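Local coordinates for protein kcn28 (Kitasatospora, PDB 6J31) that is of unknown function but has the two-domain GT-B fold of the erythromycin biosynthesis protein CIII-like family, with a ligand pocket formed from both domains, at residues P90-R93 against A94-E98; W131-P134 against E135-E139; R160-A163 against W164-D167; V200-R204 against F205-G209. All blocks are in the same frame, centred on the assembly; numbering follows the deposited sequence.

Contact 1: residues P90-R93 against A94-E98; sequences PQLR and AAYEE
Arg93, near the end of helix 74-96, and Glu97, four residues on, both carry CG anti to the backbone N (chi1 -174° and 174°), which lays their side chains side by side, pointing the same way. The helix belongs to the parallel-sheet domain that forms the N-terminal half of the GT-B fold. The stem of Arg93 comes closest to the carboxylate, CG lying 4.0 Å from Glu97 OE1. Farther out, Arg93 bends at its third torsion and Glu97 at its second, leaving Arg93 NH1 5.5 Å from Glu97 OE1. The two charged ends of this i to i+4 pair are not in contact; a water lies between them, in the guanidinium plane at its edge, donating to Glu97 OE1 over 2.5 Å and accepting only weakly from Arg93 NH1. The other carboxylate oxygen, Glu97 OE2, forms a salt bridge with Arg100, which probably helps hold the carboxylate in place.

Regular helical bonds run beneath: Ala94 N to Pro90 O at 2.9 Å, Ala95 N to Gln91 O at 3.0 Å and Tyr96 N to Leu92 O at 3.1 Å. On the buried flank, Leu92 packs against helix 112-120 and strand 6-10, while the Tyr96 ring meets Phe104 edge-to-face and its hydroxyl bonds to Thr36. Leu92 CD2 just reaches Tyr96 CE2, and the carbonyl oxygen of Leu92 lies at the edge of the Tyr96 ring, near its plane, 3.5 Å from Tyr96 CD2.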
loop_
_atom_site.group_PDB
_atom_site.type_symbol
_atom_site.label_atom_id
_atom_site.label_comp_id
_atom_site.label_asym_id
_atom_site.label_seq_id
_atom_site.Cartn_x
_atom_site.Cartn_y
_atom_site.Cartn_z
ATOM N N PRO A 90 8.483 -8.815 22.252
ATOM C CA PRO A 90 9.521 -8.626 23.282
ATOM C C PRO A 90 10.528 -7.549 22.918
ATOM O O PRO A 90 11.020 -6.844 23.806
ATOM C CB PRO A 90 10.176 -10.009 23.387
ATOM C CG PRO A 90 9.861 -10.685 22.109
ATOM C CD PRO A 90 8.536 -10.167 21.670
ATOM N N GLN A 91 10.858 -7.408 21.635
ATOM C CA GLN A 91 11.772 -6.344 21.237
ATOM C C GLN A 91 11.160 -4.972 21.473
ATOM O O GLN A 91 11.827 -4.074 21.999
ATOM C CB GLN A 91 12.168 -6.514 19.777
ATOM C CG GLN A 91 12.899 -7.804 19.515
ATOM C CD GLN A 91 13.341 -7.918 18.086
ATOM O OE1 GLN A 91 14.244 -7.210 17.654
ATOM N NE2 GLN A 91 12.723 -8.829 17.345
ATOM N N LEU A 92 9.885 -4.802 21.121
ATOM C CA LEU A 92 9.206 -3.542 21.397
ATOM C C LEU A 92 9.117 -3.289 22.894
ATOM O O LEU A 92 9.290 -2.152 23.349
ATOM C CB LEU A 92 7.812 -3.557 20.777
ATOM C CG LEU A 92 7.728 -3.549 19.254
ATOM C CD1 LEU A 92 6.274 -3.536 18.841
ATOM C CD2 LEU A 92 8.465 -2.353 18.677
ATOM N N ARG A 93 8.829 -4.333 23.676
ATOM C CA ARG A 93 8.746 -4.168 25.123
ATOM C C ARG A 93 10.078 -3.705 25.696
ATOM O O ARG A 93 10.126 -2.768 26.501
ATOM C CB ARG A 93 8.308 -5.480 25.782
ATOM C CG ARG A 93 8.039 -5.379 27.287
ATOM C CD ARG A 93 7.611 -6.727 27.880
ATOM N NE ARG A 93 6.555 -7.366 27.094
ATOM C CZ ARG A 93 5.252 -7.132 27.237
ATOM N NH1 ARG A 93 4.816 -6.268 28.147
ATOM N NH2 ARG A 93 4.382 -7.770 26.465
ATOM N N ALA A 94 11.175 -4.325 25.256
ATOM C CA ALA A 94 12.494 -3.963 25.767
ATOM C C ALA A 94 12.854 -2.525 25.412
ATOM O O ALA A 94 13.418 -1.795 26.238
ATOM C CB ALA A 94 13.542 -4.935 25.228
ATOM N N ALA A 95 12.546 -2.100 24.186
ATOM C CA ALA A 95 12.929 -0.761 23.751
ATOM C C ALA A 95 12.165 0.326 24.506
ATOM O O ALA A 95 12.733 1.374 24.829
ATOM C CB ALA A 95 12.715 -0.619 22.245
ATOM N N TYR A 96 10.880 0.107 24.789
ATOM C CA TYR A 96 10.024 1.160 25.324
ATOM C C TYR A 96 9.712 1.016 26.807
ATOM O O TYR A 96 8.996 1.863 27.351
ATOM C CB TYR A 96 8.710 1.215 24.536
ATOM C CG TYR A 96 8.848 1.817 23.157
ATOM C CD1 TYR A 96 8.986 3.189 22.988
ATOM C CD2 TYR A 96 8.855 1.013 22.025
ATOM C CE1 TYR A 96 9.112 3.744 21.731
ATOM C CE2 TYR A 96 8.983 1.557 20.765
ATOM C CZ TYR A 96 9.111 2.924 20.622
ATOM O OH TYR A 96 9.240 3.471 19.365
ATOM N N GLU A 97 10.266 0.004 27.484
ATOM C CA GLU A 97 9.899 -0.270 28.874
ATOM C C GLU A 97 10.117 0.942 29.765
ATOM O O GLU A 97 9.270 1.270 30.604
ATOM C CB GLU A 97 10.710 -1.451 29.401
ATOM C CG GLU A 97 10.522 -1.733 30.881
ATOM C CD GLU A 97 9.144 -2.267 31.206
ATOM O OE1 GLU A 97 8.708 -3.232 30.541
ATOM O OE2 GLU A 97 8.503 -1.733 32.136
ATOM N N GLU A 98 11.250 1.615 29.598
ATOM C CA GLU A 98 11.639 2.749 30.418
ATOM C C GLU A 98 11.399 4.077 29.710
ATOM O O GLU A 98 11.779 5.126 30.237
ATOM C CB GLU A 98 13.123 2.618 30.768
ATOM C CG GLU A 98 13.521 1.275 31.389
ATOM C CD GLU A 98 13.578 1.276 32.900
ATOM O OE1 GLU A 98 12.554 0.969 33.547
ATOM O OE2 GLU A 98 14.668 1.568 33.437
HETATM O O HOH W 1 6.450 -4.337 30.514
#

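Contact 2: residues W131-P134 against E135-E139; sequences WVMP and EKYRE
Met133 bears on the Tyr137 ring with both ends of its side chain: Met133 CB lies 3.4 Å from Tyr137 CD1, and the terminal methyl, Met133 CE, is 3.4 Å from Tyr137 CE1. With CG lodged between the backbone N and the carbonyl carbon (chi1 31°), the methionine folds back through two further bends, which bring that methyl to the ring. Trp131 comes to the same side of the tyrosine ring, farther round, its CZ3 4.1 Å from Tyr137 CE2. The two rings make an offset edge-to-face pair, the tryptophan edge directed at the tyrosine face, with planes at 61° and centroids 6.0 Å apart. Pro134 adds its CD against Tyr137 CB at 3.6 Å, close to the backbone.

Outward from this apolar group, Pro134 O accepts a weak bond from Tyr137 N at 2.8 Å and another from Arg138 N at 3.4 Å, at the entrance to the short, weakly bonded helix 137-140. The polar ends point elsewhere: Trp131 NE1 bonds to Asn330, Arg138 makes a salt bridge with Asp177, and Tyr137 OH bonds to the backbone of a bound peptide. Trp131 and Met133 also pack on a modified side chain of that peptide, so this loop following strand 124-128 forms part of the ligand-binding cleft of a GT-B fold.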
loop_
_atom_site.group_PDB
_atom_site.type_symbol
_atom_site.label_atom_id
_atom_site.label_comp_id
_atom_site.label_asym_id
_atom_site.label_seq_id
_atom_site.Cartn_x
_atom_site.Cartn_y
_atom_site.Cartn_z
ATOM N N TRP A 131 -7.067 -0.494 1.901
ATOM C CA TRP A 131 -8.414 -0.595 2.438
ATOM C C TRP A 131 -8.490 -1.656 3.532
ATOM O O TRP A 131 -7.691 -2.595 3.581
ATOM C CB TRP A 131 -9.423 -0.899 1.330
ATOM C CG TRP A 131 -9.055 -1.990 0.358
ATOM C CD1 TRP A 131 -8.423 -1.834 -0.843
ATOM C CD2 TRP A 131 -9.331 -3.395 0.482
ATOM N NE1 TRP A 131 -8.278 -3.049 -1.467
ATOM C CE2 TRP A 131 -8.826 -4.023 -0.676
ATOM C CE3 TRP A 131 -9.949 -4.182 1.462
ATOM C CZ2 TRP A 131 -8.919 -5.400 -0.881
ATOM C CZ3 TRP A 131 -10.041 -5.552 1.255
ATOM C CH2 TRP A 131 -9.528 -6.144 0.093
ATOM N N VAL A 132 -9.445 -1.475 4.435
ATOM C CA VAL A 132 -9.604 -2.344 5.580
ATOM C C VAL A 132 -10.713 -3.353 5.301
ATOM O O VAL A 132 -11.470 -3.233 4.342
ATOM C CB VAL A 132 -9.897 -1.540 6.870
ATOM C CG1 VAL A 132 -8.746 -0.591 7.179
ATOM C CG2 VAL A 132 -11.213 -0.781 6.731
ATOM N N MET A 133 -10.815 -4.366 6.159
ATOM C CA MET A 133 -11.824 -5.410 6.013
ATOM C C MET A 133 -12.887 -5.197 7.076
ATOM O O MET A 133 -12.663 -5.531 8.250
ATOM C CB MET A 133 -11.203 -6.799 6.156
ATOM C CG MET A 133 -10.015 -6.835 7.092
ATOM S SD MET A 133 -8.537 -7.362 6.217
ATOM C CE MET A 133 -9.280 -7.852 4.680
ATOM N N PRO A 134 -14.052 -4.660 6.730
ATOM C CA PRO A 134 -15.061 -4.396 7.757
ATOM C C PRO A 134 -15.619 -5.684 8.333
ATOM O O PRO A 134 -15.489 -6.772 7.765
ATOM C CB PRO A 134 -16.141 -3.613 7.001
ATOM C CG PRO A 134 -15.989 -4.049 5.579
ATOM C CD PRO A 134 -14.520 -4.302 5.379
ATOM N N GLU A 135 -16.262 -5.540 9.488
ATOM C CA GLU A 135 -16.872 -6.661 10.191
ATOM C C GLU A 135 -18.105 -7.155 9.440
ATOM O O GLU A 135 -19.180 -7.314 10.026
ATOM C CB GLU A 135 -17.223 -6.262 11.625
ATOM C CG GLU A 135 -16.491 -5.035 12.151
ATOM C CD GLU A 135 -17.142 -3.738 11.707
ATOM O OE1 GLU A 135 -18.220 -3.805 11.076
ATOM O OE2 GLU A 135 -16.576 -2.659 11.981
ATOM N N LYS A 136 -17.954 -7.372 8.140
ATOM C CA LYS A 136 -18.981 -7.935 7.277
ATOM C C LYS A 136 -18.241 -8.576 6.115
ATOM O O LYS A 136 -18.719 -9.535 5.504
ATOM C CB LYS A 136 -19.979 -6.860 6.849
ATOM C CG LYS A 136 -21.271 -6.903 7.666
ATOM C CD LYS A 136 -22.118 -5.657 7.472
ATOM C CE LYS A 136 -21.779 -4.610 8.535
ATOM N NZ LYS A 136 -22.784 -3.508 8.616
ATOM N N TYR A 137 -17.069 -8.018 5.801
ATOM C CA TYR A 137 -16.132 -8.688 4.906
ATOM C C TYR A 137 -15.665 -10.006 5.513
ATOM O O TYR A 137 -15.466 -10.997 4.800
ATOM C CB TYR A 137 -14.933 -7.775 4.631
ATOM C CG TYR A 137 -13.829 -8.384 3.779
ATOM C CD1 TYR A 137 -12.855 -9.202 4.348
ATOM C CD2 TYR A 137 -13.737 -8.112 2.420
ATOM C CE1 TYR A 137 -11.846 -9.756 3.587
ATOM C CE2 TYR A 137 -12.720 -8.658 1.649
ATOM C CZ TYR A 137 -11.777 -9.477 2.239
ATOM O OH TYR A 137 -10.766 -10.024 1.481
ATOM N N ARG A 138 -15.453 -10.021 6.829
ATOM C CA ARG A 138 -14.930 -11.211 7.487
ATOM C C ARG A 138 -15.918 -12.376 7.437
ATOM O O ARG A 138 -15.503 -13.531 7.287
ATOM C CB ARG A 138 -14.537 -10.866 8.925
ATOM C CG ARG A 138 -13.208 -10.106 9.010
ATOM C CD ARG A 138 -12.995 -9.412 10.351
ATOM N NE ARG A 138 -12.558 -10.355 11.378
ATOM C CZ ARG A 138 -12.653 -10.146 12.688
ATOM N NH1 ARG A 138 -13.116 -8.994 13.151
ATOM N NH2 ARG A 138 -12.236 -11.074 13.538
ATOM N N GLU A 139 -17.225 -12.104 7.552
ATOM C CA GLU A 139 -18.202 -13.193 7.479
ATOM C C GLU A 139 -18.189 -13.879 6.116
ATOM O O GLU A 139 -18.409 -15.092 6.029
ATOM C CB GLU A 139 -19.613 -12.717 7.825
ATOM C CG GLU A 139 -19.857 -12.554 9.320
ATOM C CD GLU A 139 -21.262 -12.073 9.636
ATOM O OE1 GLU A 139 -22.187 -12.415 8.867
ATOM O OE2 GLU A 139 -21.447 -11.375 10.655
#

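Contact 3: residues R160-A163 against W164-D167; sequences RFDA and WLED
Arg160 O receives Trp164 N at 2.9 Å, the first of four successive i to i+4 bonds that carry helix 152-167 through its last turns. Leu165 N to Phe161 O and Glu166 N to Asp162 O follow, and Asp167 N to Ala163 O ends the series at 2.7 Å; all are fairly straight. This is a regular alpha helix packed against helix 74-96 in the N-terminal domain of the GT-B fold. Its inner side carries Phe161, Trp164 and Leu165. Both aromatic residues set CG anti to the backbone N (chi1 -152° for Phe161, 175° for Trp164), and their side chains lie side by side, pointing the same way. Phe161 CE1 meets the edge of the indole, 3.9 Å from Trp164 CE3. Outside the helix, Trp164 rests on Ala85, Val86 and Val115, while Phe161 touches a modified side chain of the bound peptide. Arg160 forms a salt bridge with Asp83. The outer side is acidic, and the carboxylates of Asp162 and Glu166 stay apart, OD2 of the former 6.5 Å from OE2 of the latter. Leu165 crosses Phe161 obliquely, placing its methyl CD1 in the plane of the phenyl ring, at the edge, 3.6 Å from Phe161 CE1.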
loop_
_atom_site.group_PDB
_atom_site.type_symbol
_atom_site.label_atom_id
_atom_site.label_comp_id
_atom_site.label_asym_id
_atom_site.label_seq_id
_atom_site.Cartn_x
_atom_site.Cartn_y
_atom_site.Cartn_z
ATOM N N ARG A 160 -1.627 -21.739 18.120
ATOM C CA ARG A 160 -0.439 -20.998 18.524
ATOM C C ARG A 160 -0.743 -19.511 18.630
ATOM O O ARG A 160 -0.236 -18.825 19.527
ATOM C CB ARG A 160 0.697 -21.251 17.535
ATOM C CG ARG A 160 2.023 -20.647 17.939
ATOM C CD ARG A 160 3.159 -21.237 17.130
ATOM N NE ARG A 160 3.206 -20.709 15.771
ATOM C CZ ARG A 160 4.195 -19.959 15.296
ATOM N NH1 ARG A 160 5.206 -19.619 16.083
ATOM N NH2 ARG A 160 4.162 -19.530 14.040
ATOM N N PHE A 161 -1.565 -18.996 17.716
ATOM C CA PHE A 161 -1.956 -17.593 17.757
ATOM C C PHE A 161 -2.707 -17.279 19.049
ATOM O O PHE A 161 -2.397 -16.301 19.739
ATOM C CB PHE A 161 -2.797 -17.278 16.516
ATOM C CG PHE A 161 -2.728 -15.844 16.070
ATOM C CD1 PHE A 161 -2.642 -14.813 16.987
ATOM C CD2 PHE A 161 -2.720 -15.536 14.717
ATOM C CE1 PHE A 161 -2.571 -13.499 16.570
ATOM C CE2 PHE A 161 -2.647 -14.221 14.291
ATOM C CZ PHE A 161 -2.571 -13.200 15.219
ATOM N N ASP A 162 -3.686 -18.118 19.404
ATOM C CA ASP A 162 -4.433 -17.896 20.640
ATOM C C ASP A 162 -3.529 -18.004 21.857
ATOM O O ASP A 162 -3.700 -17.267 22.834
ATOM C CB ASP A 162 -5.594 -18.882 20.759
ATOM C CG ASP A 162 -6.697 -18.596 19.767
ATOM O OD1 ASP A 162 -6.704 -17.484 19.199
ATOM O OD2 ASP A 162 -7.572 -19.466 19.579
ATOM N N ALA A 163 -2.574 -18.934 21.827
ATOM C CA ALA A 163 -1.644 -19.068 22.940
ATOM C C ALA A 163 -0.765 -17.833 23.081
ATOM O O ALA A 163 -0.451 -17.411 24.201
ATOM C CB ALA A 163 -0.787 -20.311 22.753
ATOM N N TRP A 164 -0.340 -17.250 21.957
ATOM C CA TRP A 164 0.461 -16.031 22.025
ATOM C C TRP A 164 -0.328 -14.886 22.649
ATOM O O TRP A 164 0.213 -14.122 23.455
ATOM C CB TRP A 164 0.970 -15.653 20.636
ATOM C CG TRP A 164 1.698 -14.349 20.623
ATOM C CD1 TRP A 164 2.882 -14.069 21.233
ATOM C CD2 TRP A 164 1.297 -13.147 19.954
ATOM N NE1 TRP A 164 3.241 -12.768 20.994
ATOM C CE2 TRP A 164 2.285 -12.180 20.209
ATOM C CE3 TRP A 164 0.203 -12.800 19.159
ATOM C CZ2 TRP A 164 2.206 -10.883 19.708
ATOM C CZ3 TRP A 164 0.122 -11.514 18.664
ATOM C CH2 TRP A 164 1.120 -10.570 18.937
ATOM N N LEU A 165 -1.617 -14.764 22.312
ATOM C CA LEU A 165 -2.449 -13.740 22.941
ATOM C C LEU A 165 -2.547 -13.968 24.444
ATOM O O LEU A 165 -2.391 -13.032 25.236
ATOM C CB LEU A 165 -3.853 -13.714 22.324
ATOM C CG LEU A 165 -4.197 -13.009 21.005
ATOM C CD1 LEU A 165 -3.008 -12.851 20.099
ATOM C CD2 LEU A 165 -5.316 -13.748 20.283
ATOM N N GLU A 166 -2.814 -15.210 24.852
ATOM C CA GLU A 166 -2.921 -15.513 26.276
ATOM C C GLU A 166 -1.590 -15.307 26.987
ATOM O O GLU A 166 -1.548 -14.729 28.078
ATOM C CB GLU A 166 -3.447 -16.934 26.464
ATOM C CG GLU A 166 -4.860 -17.094 25.915
ATOM C CD GLU A 166 -5.449 -18.468 26.150
ATOM O OE1 GLU A 166 -4.694 -19.383 26.544
ATOM O OE2 GLU A 166 -6.669 -18.632 25.928
ATOM N N ASP A 167 -0.492 -15.766 26.384
ATOM C CA ASP A 167 0.815 -15.568 26.998
ATOM C C ASP A 167 1.197 -14.094 27.066
ATOM O O ASP A 167 1.954 -13.698 27.958
ATOM C CB ASP A 167 1.883 -16.349 26.238
ATOM C CG ASP A 167 3.133 -16.566 27.062
ATOM O OD1 ASP A 167 3.017 -17.048 28.206
ATOM O OD2 ASP A 167 4.233 -16.237 26.569
#

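Contact 4: residues V200-R204 against F205-G209; sequences VDEKR and FTFIG
Val200 spans two phenylalanines with one methyl: its CG1 lies 3.6 Å from Phe205 CB and 3.8 Å from Phe207 CZ. That branch is anti to the backbone N (chi1 179°), which directs it to the two rings, which are alternate residues of strand 205-207. Arg204 runs alongside Phe205, its CG over one face of the ring and its CD 3.6 Å from Phe205 CE2, before the chain bends to send NH1 to the carbonyl oxygen of Pro182. Glu202 crosses Phe207 at about a right angle. Glu202 OE2 sits in the ring plane, at the edge, 3.7 Å from Phe207 CE2, and the carboxylate stands nearly perpendicular to the ring, at 80°.

That carboxylate is also held by a salt bridge from OE2 to Arg191 and by a water that donates to Glu202 OE1 and accepts from Phe207 N. A second water joins Glu202 O to Thr206 OG1.

The turn leading into the strand is gathered on Asp201, whose carbonyl oxygen accepts from Arg204 N and from Phe205 N, the latter at 2.9 Å. Its side chain makes an Asx turn, with Lys203 N meeting Asp201 OD1 from above the carboxylate plane at 3.1 Å. Across the same turn, Glu202 CA makes a CA-H...O contact with Phe205 O at 3.0 Å.

Strand 205-207 is an outermost strand of the seven-stranded parallel sheet: it bonds to strand 185-187, on which Phe205 and Phe207 pack, while helix 382-391 covers Thr206 and Ile208.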
loop_
_atom_site.group_PDB
_atom_site.type_symbol
_atom_site.label_atom_id
_atom_site.label_comp_id
_atom_site.label_asym_id
_atom_site.label_seq_id
_atom_site.Cartn_x
_atom_site.Cartn_y
_atom_site.Cartn_z
ATOM N N VAL A 200 -18.098 -0.262 6.939
ATOM C CA VAL A 200 -16.982 0.212 7.748
ATOM C C VAL A 200 -17.530 1.221 8.746
ATOM O O VAL A 200 -18.144 2.221 8.360
ATOM C CB VAL A 200 -15.878 0.831 6.880
ATOM C CG1 VAL A 200 -14.753 1.332 7.758
ATOM C CG2 VAL A 200 -15.362 -0.177 5.873
ATOM N N ASP A 201 -17.334 0.943 10.030
ATOM C CA ASP A 201 -17.804 1.825 11.090
ATOM C C ASP A 201 -16.834 2.994 11.211
ATOM O O ASP A 201 -15.706 2.830 11.691
ATOM C CB ASP A 201 -17.927 1.046 12.395
ATOM C CG ASP A 201 -18.348 1.914 13.557
ATOM O OD1 ASP A 201 -18.840 3.037 13.321
ATOM O OD2 ASP A 201 -18.205 1.458 14.710
ATOM N N GLU A 202 -17.267 4.176 10.772
ATOM C CA GLU A 202 -16.384 5.333 10.749
ATOM C C GLU A 202 -16.249 5.993 12.113
ATOM O O GLU A 202 -15.527 6.988 12.239
ATOM C CB GLU A 202 -16.858 6.331 9.685
ATOM C CG GLU A 202 -16.530 5.838 8.271
ATOM C CD GLU A 202 -16.899 6.810 7.152
ATOM O OE1 GLU A 202 -16.539 8.007 7.229
ATOM O OE2 GLU A 202 -17.534 6.357 6.173
ATOM N N LYS A 203 -16.925 5.465 13.132
ATOM C CA LYS A 203 -16.570 5.792 14.506
ATOM C C LYS A 203 -15.202 5.230 14.850
ATOM O O LYS A 203 -14.476 5.803 15.669
ATOM C CB LYS A 203 -17.617 5.219 15.457
ATOM C CG LYS A 203 -18.914 5.995 15.539
ATOM C CD LYS A 203 -19.782 5.398 16.623
ATOM C CE LYS A 203 -20.032 3.929 16.314
ATOM N NZ LYS A 203 -20.715 3.220 17.429
ATOM N N ARG A 204 -14.843 4.113 14.225
ATOM C CA ARG A 204 -13.599 3.393 14.444
ATOM C C ARG A 204 -12.555 3.651 13.364
ATOM O O ARG A 204 -11.380 3.850 13.686
ATOM C CB ARG A 204 -13.901 1.893 14.530
ATOM C CG ARG A 204 -12.723 1.025 14.875
ATOM C CD ARG A 204 -13.119 -0.445 14.833
ATOM N NE ARG A 204 -14.180 -0.751 15.786
ATOM C CZ ARG A 204 -13.967 -1.100 17.048
ATOM N NH1 ARG A 204 -12.730 -1.178 17.519
ATOM N NH2 ARG A 204 -14.991 -1.363 17.846
ATOM N N PHE A 205 -12.951 3.648 12.093
ATOM C CA PHE A 205 -12.047 3.844 10.967
ATOM C C PHE A 205 -12.277 5.230 10.374
ATOM O O PHE A 205 -13.425 5.630 10.162
ATOM C CB PHE A 205 -12.269 2.783 9.882
ATOM C CG PHE A 205 -12.018 1.361 10.332
ATOM C CD1 PHE A 205 -10.764 0.787 10.194
ATOM C CD2 PHE A 205 -13.044 0.591 10.852
ATOM C CE1 PHE A 205 -10.529 -0.518 10.593
ATOM C CE2 PHE A 205 -12.822 -0.719 11.253
ATOM C CZ PHE A 205 -11.563 -1.274 11.123
ATOM N N THR A 206 -11.198 5.961 10.107
ATOM C CA THR A 206 -11.280 7.258 9.445
ATOM C C THR A 206 -10.593 7.170 8.090
ATOM O O THR A 206 -9.412 6.823 8.014
ATOM C CB THR A 206 -10.643 8.364 10.287
ATOM O OG1 THR A 206 -11.368 8.516 11.511
ATOM C CG2 THR A 206 -10.667 9.686 9.530
ATOM N N PHE A 207 -11.327 7.502 7.030
ATOM C CA PHE A 207 -10.758 7.523 5.686
ATOM C C PHE A 207 -10.003 8.832 5.504
ATOM O O PHE A 207 -10.606 9.909 5.457
ATOM C CB PHE A 207 -11.846 7.346 4.633
ATOM C CG PHE A 207 -12.502 5.995 4.675
ATOM C CD1 PHE A 207 -11.788 4.859 4.329
ATOM C CD2 PHE A 207 -13.828 5.858 5.057
ATOM C CE1 PHE A 207 -12.379 3.614 4.369
ATOM C CE2 PHE A 207 -14.428 4.614 5.096
ATOM C CZ PHE A 207 -13.704 3.489 4.750
ATOM N N ILE A 208 -8.680 8.740 5.422
ATOM C CA ILE A 208 -7.826 9.921 5.411
ATOM C C ILE A 208 -7.445 10.282 3.981
ATOM O O ILE A 208 -7.241 11.458 3.656
ATOM C CB ILE A 208 -6.578 9.686 6.286
ATOM C CG1 ILE A 208 -6.985 9.582 7.754
ATOM C CG2 ILE A 208 -5.545 10.791 6.105
ATOM C CD1 ILE A 208 -7.426 10.900 8.356
ATOM N N GLY A 209 -7.369 9.282 3.114
ATOM C CA GLY A 209 -6.736 9.460 1.833
ATOM C C GLY A 209 -5.233 9.446 2.014
ATOM O O GLY A 209 -4.724 9.252 3.122
HETATM O O HOH W 2 -14.039 8.707 7.420
HETATM O O HOH W 3 -14.364 9.174 10.586
#

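Overall arrangement
The four contacts follow one another in series along the chain and belong to the half of the GT-B fold built on the seven-stranded parallel sheet. Contacts 1 and 3 lie on helices 74-96 and 152-167, which pack together; their centres are about 19 Å apart and their nearest atoms about 6 Å. Contacts 2 and 4, centred about 13 Å apart, touch directly: Pro134 CB meets Val200 CG2 at 3.7 Å, and Val132 CG2 meets Phe205 CD1 at 3.8 Å. The loop bordering the ligand cleft is thereby backed by the approach to edge strand 205-207. Contact 3, its centre about 23 Å from that of contact 2, also reaches the bound peptide, through Phe161; contact 1 sits near the C-terminal end of helix 74-96.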